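Long-range contacts in dihydroorotase (PDB 6L0A), which catalyses the reversible, zinc-dependent interconversion of N-carbamoyl-L-aspartate and dihydroorotate, the third step of de novo pyrimidine biosynthesis: residues C[182-187]-C[235-240]; C[211-216]-C[229-234]. One frame throughout, in Å; residues are numbered along the deposited sequence.

How the contacts relate
Contact 2 is nested within the loop that contact 1 closes, and the two centres lie about 10 Å apart on the same side of the chain's centre. They meet at Thr-182: its OG1 is 2.7 Å from Lys-234 NZ, a probable hydrogen bond, and its CG2 packs against His-213 NE2. A second link, also a probable hydrogen bond, joins Lys-239 NZ to Phe-215 O at 3.0 Å. Contact 2 stands nearer the active site, with Lys-230 touching the bound malate and the side chain of Pro-231 about 5 Å from a zinc ion. Contact 1 is more peripheral; the side chain of Thr-182 is about 9 Å from a zinc ion.

Contact 1: C[182-187]-C[235-240]; sequences TSESAI and LPNDKK
Glu-184 and Asp-238 bring together the N-terminal ends of two helices, 184-193 and 236-246, in the TIM-barrel fold of the amidohydrolases. The carboxylate of Asp-238 serves both starts. Asp-238 OD1 accepts from Glu-184 N at 2.9 Å in a nearly straight bond (174°), approached on the anti side, while OD2 turns its anti lone pair to Leu-235 N, the N-cap residue of its own helix. A water also donates a hydrogen bond to OD1 and in turn accepts from Ser-185 N, and two amides of the first helical turn are thus satisfied through one oxygen. The third, Ala-186 N, is capped by Ser-183 OG at 3.0 Å; that hydroxyl also bonds to Glu-157, as does Thr-182 OG1. The partial positive charge at the two helix starts would probably help stabilise a charged Asp-238. Further out, Glu-184 holds its CG anti to the backbone N (chi1 177°) and, extended beyond it, reaches Asn-237. The amide and carboxylate planes are 72° apart: Asn-237 ND2 donates an N-H hydrogen bond, within its own amide plane, to Glu-184 OE1 at 2.7 Å, arriving from above the carboxylate.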
ATOM      1  N   THR C 182     -11.492   0.047 -10.518  1.00 11.33           N
ATOM      2  CA  THR C 182     -10.755   0.927  -9.629  1.00 10.57           C
ATOM      3  C   THR C 182      -9.978   2.027 -10.327  1.00 12.33           C
ATOM      4  O   THR C 182      -9.388   2.854  -9.636  1.00 13.50           O
ATOM      5  CB  THR C 182      -9.778   0.116  -8.772  1.00 11.72           C
ATOM      6  OG1 THR C 182      -8.888  -0.600  -9.642  1.00 11.47           O
ATOM      7  CG2 THR C 182     -10.533  -0.843  -7.890  1.00 10.43           C
ATOM      8  N   SER C 183      -9.937   2.054 -11.661  1.00 12.25           N
ATOM      9  CA  SER C 183      -9.063   2.978 -12.372  1.00 14.24           C
ATOM     10  C   SER C 183      -9.845   3.818 -13.369  1.00 17.66           C
ATOM     11  O   SER C 183     -10.850   3.372 -13.933  1.00 16.34           O
ATOM     12  CB  SER C 183      -7.953   2.229 -13.105  1.00 15.82           C
ATOM     13  OG  SER C 183      -8.480   1.469 -14.176  1.00 18.33           O
ATOM     14  N   GLU C 184      -9.373   5.050 -13.578  1.00 18.29           N
ATOM     15  CA  GLU C 184      -9.934   5.882 -14.636  1.00 17.53           C
ATOM     16  C   GLU C 184      -9.838   5.186 -15.981  1.00 19.98           C
ATOM     17  O   GLU C 184     -10.756   5.291 -16.810  1.00 21.68           O
ATOM     18  CB  GLU C 184      -9.220   7.235 -14.690  1.00 18.99           C
ATOM     19  CG  GLU C 184      -9.737   8.102 -15.819  1.00 22.61           C
ATOM     20  CD  GLU C 184      -9.042   9.439 -15.926  1.00 28.12           C
ATOM     21  OE1 GLU C 184      -7.796   9.467 -15.889  1.00 30.24           O
ATOM     22  OE2 GLU C 184      -9.750  10.460 -16.038  1.00 29.49           O
ATOM     23  N   SER C 185      -8.732   4.472 -16.219  1.00 18.18           N
ATOM     24  CA  SER C 185      -8.573   3.762 -17.482  1.00 20.67           C
ATOM     25  C   SER C 185      -9.715   2.786 -17.707  1.00 22.84           C
ATOM     26  O   SER C 185     -10.250   2.692 -18.818  1.00 20.87           O
ATOM     27  CB  SER C 185      -7.231   3.027 -17.519  1.00 21.12           C
ATOM     28  OG  SER C 185      -6.168   3.947 -17.648  1.00 30.41           O
ATOM     29  N   ALA C 186     -10.101   2.042 -16.663  1.00 17.87           N
ATOM     30  CA  ALA C 186     -11.191   1.086 -16.815  1.00 17.22           C
ATOM     31  C   ALA C 186     -12.512   1.793 -17.075  1.00 18.88           C
ATOM     32  O   ALA C 186     -13.306   1.333 -17.906  1.00 17.84           O
ATOM     33  CB  ALA C 186     -11.302   0.197 -15.578  1.00 16.50           C
ATOM     34  N   ILE C 187     -12.773   2.902 -16.370  1.00 17.43           N
ATOM     35  CA  ILE C 187     -14.016   3.649 -16.583  1.00 21.83           C
ATOM     36  C   ILE C 187     -14.121   4.096 -18.038  1.00 21.47           C
ATOM     37  O   ILE C 187     -15.170   3.943 -18.681  1.00 21.93           O
ATOM     38  CB  ILE C 187     -14.104   4.848 -15.621  1.00 17.32           C
ATOM     39  CG1 ILE C 187     -14.227   4.389 -14.164  1.00 16.07           C
ATOM     40  CG2 ILE C 187     -15.296   5.735 -15.975  1.00 21.60           C
ATOM     41  CD1 ILE C 187     -15.264   3.285 -13.943  1.00 17.41           C
ATOM     42  N   LEU C 235      -5.270   6.185  -7.210  1.00 11.62           N
ATOM     43  CA  LEU C 235      -4.908   7.575  -6.975  1.00 15.38           C
ATOM     44  C   LEU C 235      -6.150   8.454  -6.885  1.00 17.72           C
ATOM     45  O   LEU C 235      -7.254   8.040  -7.259  1.00 13.29           O
ATOM     46  CB  LEU C 235      -3.994   8.054  -8.093  1.00 16.36           C
ATOM     47  CG  LEU C 235      -2.767   7.169  -8.303  1.00 17.81           C
ATOM     48  CD1 LEU C 235      -1.858   7.758  -9.374  1.00 25.00           C
ATOM     49  CD2 LEU C 235      -2.023   6.991  -6.995  1.00 17.43           C
ATOM     50  N   PRO C 236      -6.018   9.678  -6.365  1.00 16.66           N
ATOM     51  CA  PRO C 236      -7.186  10.579  -6.350  1.00 17.83           C
ATOM     52  C   PRO C 236      -7.852  10.757  -7.710  1.00 15.76           C
ATOM     53  O   PRO C 236      -9.084  10.873  -7.768  1.00 20.73           O
ATOM     54  CB  PRO C 236      -6.589  11.893  -5.823  1.00 21.45           C
ATOM     55  CG  PRO C 236      -5.462  11.453  -4.948  1.00 22.51           C
ATOM     56  CD  PRO C 236      -4.862  10.275  -5.659  1.00 17.80           C
ATOM     57  N   ASN C 237      -7.086  10.784  -8.805  1.00 19.11           N
ATOM     58  CA  ASN C 237      -7.692  10.919 -10.133  1.00 20.24           C
ATOM     59  C   ASN C 237      -8.554   9.709 -10.476  1.00 20.59           C
ATOM     60  O   ASN C 237      -9.575   9.838 -11.163  1.00 19.54           O
ATOM     61  CB  ASN C 237      -6.601  11.110 -11.193  1.00 22.76           C
ATOM     62  CG  ASN C 237      -7.148  11.108 -12.623  1.00 34.00           C
ATOM     63  OD1 ASN C 237      -7.772  12.078 -13.067  1.00 34.67           O
ATOM     64  ND2 ASN C 237      -6.895  10.024 -13.356  1.00 31.66           N
ATOM     65  N   ASP C 238      -8.152   8.525 -10.025  1.00 17.92           N
ATOM     66  CA  ASP C 238      -8.976   7.339 -10.218  1.00 15.56           C
ATOM     67  C   ASP C 238     -10.249   7.416  -9.388  1.00 16.36           C
ATOM     68  O   ASP C 238     -11.352   7.208  -9.906  1.00 18.69           O
ATOM     69  CB  ASP C 238      -8.170   6.091  -9.861  1.00 14.84           C
ATOM     70  CG  ASP C 238      -6.934   5.962 -10.694  1.00 16.06           C
ATOM     71  OD1 ASP C 238      -7.088   5.907 -11.932  1.00 18.45           O
ATOM     72  OD2 ASP C 238      -5.814   5.912 -10.123  1.00 16.63           O
ATOM     73  N   LYS C 239     -10.124   7.717  -8.093  1.00 16.11           N
ATOM     74  CA  LYS C 239     -11.321   7.828  -7.273  1.00 18.42           C
ATOM     75  C   LYS C 239     -12.284   8.866  -7.844  1.00 21.19           C
ATOM     76  O   LYS C 239     -13.508   8.670  -7.806  1.00 16.99           O
ATOM     77  CB  LYS C 239     -10.961   8.167  -5.829  1.00 17.29           C
ATOM     78  CG  LYS C 239     -12.189   8.328  -4.949  1.00 18.66           C
ATOM     79  CD  LYS C 239     -11.826   8.530  -3.486  1.00 22.15           C
ATOM     80  CE  LYS C 239     -11.742  10.006  -3.151  1.00 31.78           C
ATOM     81  NZ  LYS C 239     -11.782  10.204  -1.680  1.00 34.22           N
ATOM     82  N   LYS C 240     -11.748   9.972  -8.390  1.00 17.48           N
ATOM     83  CA  LYS C 240     -12.595  10.983  -9.027  1.00 22.26           C
ATOM     84  C   LYS C 240     -13.402  10.382 -10.166  1.00 19.96           C
ATOM     85  O   LYS C 240     -14.604  10.650 -10.292  1.00 20.74           O
ATOM     86  CB  LYS C 240     -11.744  12.156  -9.539  1.00 22.44           C
ATOM     87  CG  LYS C 240     -12.313  12.903 -10.785  1.00 27.08           C
ATOM     88  CD  LYS C 240     -11.966  14.403 -10.762  1.00 36.25           C
ATOM     89  CE  LYS C 240     -11.868  15.061 -12.160  1.00 28.33           C
ATOM     90  NZ  LYS C 240     -12.697  14.439 -13.246  1.00 35.28           N
TER
HETATM   91  O   HOH W   1      -6.213   5.101 -14.621  1.00 24.69           O

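Contact 2: C[211-216]-C[229-234]; sequences AHHLFL and CKPVAK
The loop carrying Lys-230 of the malate pocket is fastened to the loop that follows strand 205-209 by His-212, His-213 and Leu-216, which meet Cys-229, Pro-231 and Ala-233 in a buried contact. The principal polar bond runs from His-213 NE2 to Pro-231 O at 2.9 Å. It is bent, with an angle of 146° at the hydrogen, and the donor is tilted from the carbonyl plane. On the other side of the imidazole, ND1 bonds to Thr-210 OG1, which helps fix the ring's rotation. The CA of Ala-233 lies at the edge of the His-213 ring, 3.9 Å from His-213 CD2. Strand 205-209 belongs to the parallel sheet of the TIM-type barrel, so the two histidines sit just beyond a strand of the fold that houses the zinc centre; Pro-231, which follows a cis peptide bond, packs on the zinc ligand His-180. Replacing His-213 with a leucine would probably leave both Pro-231 O and Thr-210 OG1 without their imidazole partner, untying the loop beside the zinc site from the one after strand 205-209. Cys-229 SG lies between the backbone N and the carbonyl carbon of its own residue (chi1 61°), which places it beside both histidine rings: it meets the His-212 ring at its edge, 3.6 Å from His-212 NE2, and approaches that of His-213 obliquely. CD2 of His-212 rests over one face of the His-213 ring, offset toward the rim. A water lies in the plane of the His-212 ring, its O 3.1 Å from His-212 NE2, and also stands within hydrogen-bonding distance of Lys-230 O. Farther along, Leu-216 CB packs against Ala-233 CB at 3.7 Å.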
ATOM      1  N   ALA C 211     -18.566   0.105  -2.580  1.00 13.72           N
ATOM      2  CA  ALA C 211     -18.664   1.239  -1.669  1.00 16.82           C
ATOM      3  C   ALA C 211     -17.285   1.795  -1.348  1.00 14.91           C
ATOM      4  O   ALA C 211     -17.070   3.012  -1.385  1.00 13.71           O
ATOM      5  CB  ALA C 211     -19.387   0.825  -0.389  1.00 15.20           C
ATOM      6  N   HIS C 212     -16.322   0.920  -1.052  1.00 13.26           N
ATOM      7  CA  HIS C 212     -15.075   1.429  -0.479  1.00 12.74           C
ATOM      8  C   HIS C 212     -14.198   2.120  -1.521  1.00 15.26           C
ATOM      9  O   HIS C 212     -13.430   3.023  -1.173  1.00 10.65           O
ATOM     10  CB  HIS C 212     -14.310   0.316   0.241  1.00 14.13           C
ATOM     11  CG  HIS C 212     -14.161  -0.954  -0.541  1.00 14.22           C
ATOM     12  ND1 HIS C 212     -15.176  -1.882  -0.658  1.00 13.76           N
ATOM     13  CD2 HIS C 212     -13.098  -1.474  -1.197  1.00 14.86           C
ATOM     14  CE1 HIS C 212     -14.747  -2.911  -1.371  1.00 13.93           C
ATOM     15  NE2 HIS C 212     -13.486  -2.692  -1.701  1.00 13.68           N
ATOM     16  N   HIS C 213     -14.309   1.750  -2.796  1.00 12.65           N
ATOM     17  CA  HIS C 213     -13.523   2.462  -3.797  1.00 11.00           C
ATOM     18  C   HIS C 213     -14.081   3.847  -4.111  1.00 11.59           C
ATOM     19  O   HIS C 213     -13.408   4.610  -4.804  1.00 12.33           O
ATOM     20  CB  HIS C 213     -13.417   1.628  -5.073  1.00 10.26           C
ATOM     21  CG  HIS C 213     -12.540   0.417  -4.923  1.00 12.39           C
ATOM     22  ND1 HIS C 213     -13.024  -0.876  -4.951  1.00 12.92           N
ATOM     23  CD2 HIS C 213     -11.198   0.312  -4.740  1.00 13.51           C
ATOM     24  CE1 HIS C 213     -12.019  -1.723  -4.785  1.00 10.75           C
ATOM     25  NE2 HIS C 213     -10.900  -1.028  -4.663  1.00 10.96           N
ATOM     26  N   LEU C 214     -15.293   4.172  -3.649  1.00 11.17           N
ATOM     27  CA  LEU C 214     -15.813   5.531  -3.758  1.00 13.41           C
ATOM     28  C   LEU C 214     -15.265   6.441  -2.668  1.00 16.19           C
ATOM     29  O   LEU C 214     -15.461   7.661  -2.743  1.00 18.55           O
ATOM     30  CB  LEU C 214     -17.342   5.520  -3.700  1.00 15.07           C
ATOM     31  CG  LEU C 214     -18.028   4.638  -4.751  1.00 18.68           C
ATOM     32  CD1 LEU C 214     -19.544   4.811  -4.697  1.00 16.58           C
ATOM     33  CD2 LEU C 214     -17.493   4.940  -6.151  1.00 17.77           C
ATOM     34  N   PHE C 215     -14.584   5.873  -1.675  1.00 14.38           N
ATOM     35  CA  PHE C 215     -13.980   6.602  -0.565  1.00 16.98           C
ATOM     36  C   PHE C 215     -12.465   6.535  -0.556  1.00 19.24           C
ATOM     37  O   PHE C 215     -11.800   7.542  -0.290  1.00 17.67           O
ATOM     38  CB  PHE C 215     -14.469   6.037   0.776  1.00 14.56           C
ATOM     39  CG  PHE C 215     -15.913   6.323   1.084  1.00 17.07           C
ATOM     40  CD1 PHE C 215     -16.905   5.405   0.748  1.00 18.17           C
ATOM     41  CD2 PHE C 215     -16.276   7.488   1.746  1.00 24.84           C
ATOM     42  CE1 PHE C 215     -18.232   5.646   1.060  1.00 18.90           C
ATOM     43  CE2 PHE C 215     -17.606   7.739   2.051  1.00 25.29           C
ATOM     44  CZ  PHE C 215     -18.583   6.819   1.702  1.00 21.48           C
ATOM     45  N   LEU C 216     -11.906   5.353  -0.795  1.00 15.12           N
ATOM     46  CA  LEU C 216     -10.510   5.082  -0.479  1.00 15.24           C
ATOM     47  C   LEU C 216      -9.576   5.499  -1.596  1.00 15.29           C
ATOM     48  O   LEU C 216      -9.926   5.495  -2.780  1.00 13.22           O
ATOM     49  CB  LEU C 216     -10.283   3.591  -0.207  1.00 11.97           C
ATOM     50  CG  LEU C 216     -10.945   2.926   0.995  1.00 15.94           C
ATOM     51  CD1 LEU C 216     -10.631   1.433   0.984  1.00 15.09           C
ATOM     52  CD2 LEU C 216     -10.491   3.559   2.300  1.00 19.55           C
ATOM     53  N   CYS C 229      -7.542  -4.129  -0.128  1.00 12.73           N
ATOM     54  CA  CYS C 229      -8.317  -5.124  -0.845  1.00 13.01           C
ATOM     55  C   CYS C 229      -7.753  -5.215  -2.259  1.00 13.40           C
ATOM     56  O   CYS C 229      -6.849  -4.472  -2.626  1.00 11.05           O
ATOM     57  CB  CYS C 229      -9.790  -4.711  -0.889  1.00 11.98           C
ATOM     58  SG  CYS C 229      -9.891  -3.098  -1.781  1.00 16.80           S
ATOM     59  N   LYS C 230      -8.293  -6.133  -3.061  1.00  9.31           N
ATOM     60  CA  LYS C 230      -7.927  -6.194  -4.466  1.00 10.40           C
ATOM     61  C   LYS C 230      -9.165  -5.939  -5.321  1.00 14.06           C
ATOM     62  O   LYS C 230     -10.263  -6.363  -4.945  1.00 15.87           O
ATOM     63  CB  LYS C 230      -7.306  -7.572  -4.829  1.00 11.48           C
ATOM     64  CG  LYS C 230      -6.028  -7.940  -4.032  1.00 12.62           C
ATOM     65  CD  LYS C 230      -4.904  -6.929  -4.228  1.00 17.87           C
ATOM     66  CE  LYS C 230      -4.323  -7.013  -5.615  1.00 18.03           C
ATOM     67  NZ  LYS C 230      -3.355  -8.183  -5.785  1.00 13.83           N
ATOM     68  N   PRO C 231      -9.055  -5.162  -6.418  1.00 12.05           N
ATOM     69  CA  PRO C 231      -7.876  -4.372  -6.777  1.00 10.53           C
ATOM     70  C   PRO C 231      -7.679  -3.278  -5.742  1.00  9.44           C
ATOM     71  O   PRO C 231      -8.658  -2.866  -5.084  1.00 10.15           O
ATOM     72  CB  PRO C 231      -8.215  -3.789  -8.158  1.00 10.47           C
ATOM     73  CG  PRO C 231      -9.539  -4.441  -8.578  1.00 11.88           C
ATOM     74  CD  PRO C 231     -10.198  -4.885  -7.305  1.00 12.77           C
ATOM     75  N   VAL C 232      -6.428  -2.864  -5.535  1.00  9.91           N
ATOM     76  CA  VAL C 232      -6.156  -1.870  -4.506  1.00  9.25           C
ATOM     77  C   VAL C 232      -6.781  -0.542  -4.914  1.00 11.93           C
ATOM     78  O   VAL C 232      -6.934  -0.245  -6.105  1.00 10.57           O
ATOM     79  CB  VAL C 232      -4.639  -1.716  -4.277  1.00 10.06           C
ATOM     80  CG1 VAL C 232      -3.999  -3.069  -3.913  1.00 11.48           C
ATOM     81  CG2 VAL C 232      -3.958  -1.092  -5.499  1.00 12.26           C
ATOM     82  N   ALA C 233      -7.145   0.263  -3.916  1.00 10.57           N
ATOM     83  CA  ALA C 233      -7.545   1.641  -4.177  1.00 12.75           C
ATOM     84  C   ALA C 233      -6.343   2.430  -4.685  1.00 11.07           C
ATOM     85  O   ALA C 233      -5.221   2.267  -4.189  1.00 10.67           O
ATOM     86  CB  ALA C 233      -8.116   2.281  -2.906  1.00 12.56           C
ATOM     87  N   LYS C 234      -6.563   3.269  -5.687  1.00 10.00           N
ATOM     88  CA  LYS C 234      -5.472   3.842  -6.471  1.00 11.52           C
ATOM     89  C   LYS C 234      -5.394   5.348  -6.203  1.00 13.55           C
ATOM     90  O   LYS C 234      -5.431   5.739  -5.030  1.00 13.25           O
ATOM     91  CB  LYS C 234      -5.644   3.453  -7.931  1.00 12.71           C
ATOM     92  CG  LYS C 234      -5.476   1.940  -8.107  1.00 13.54           C
ATOM     93  CD  LYS C 234      -5.818   1.468  -9.500  1.00 13.81           C
ATOM     94  CE  LYS C 234      -5.465  -0.011  -9.662  1.00 11.43           C
ATOM     95  NZ  LYS C 234      -6.299  -0.989  -8.856  1.00 12.49           N
TER
HETATM   96  O   HOH W   2     -12.589  -4.770  -3.760  1.00 16.97           O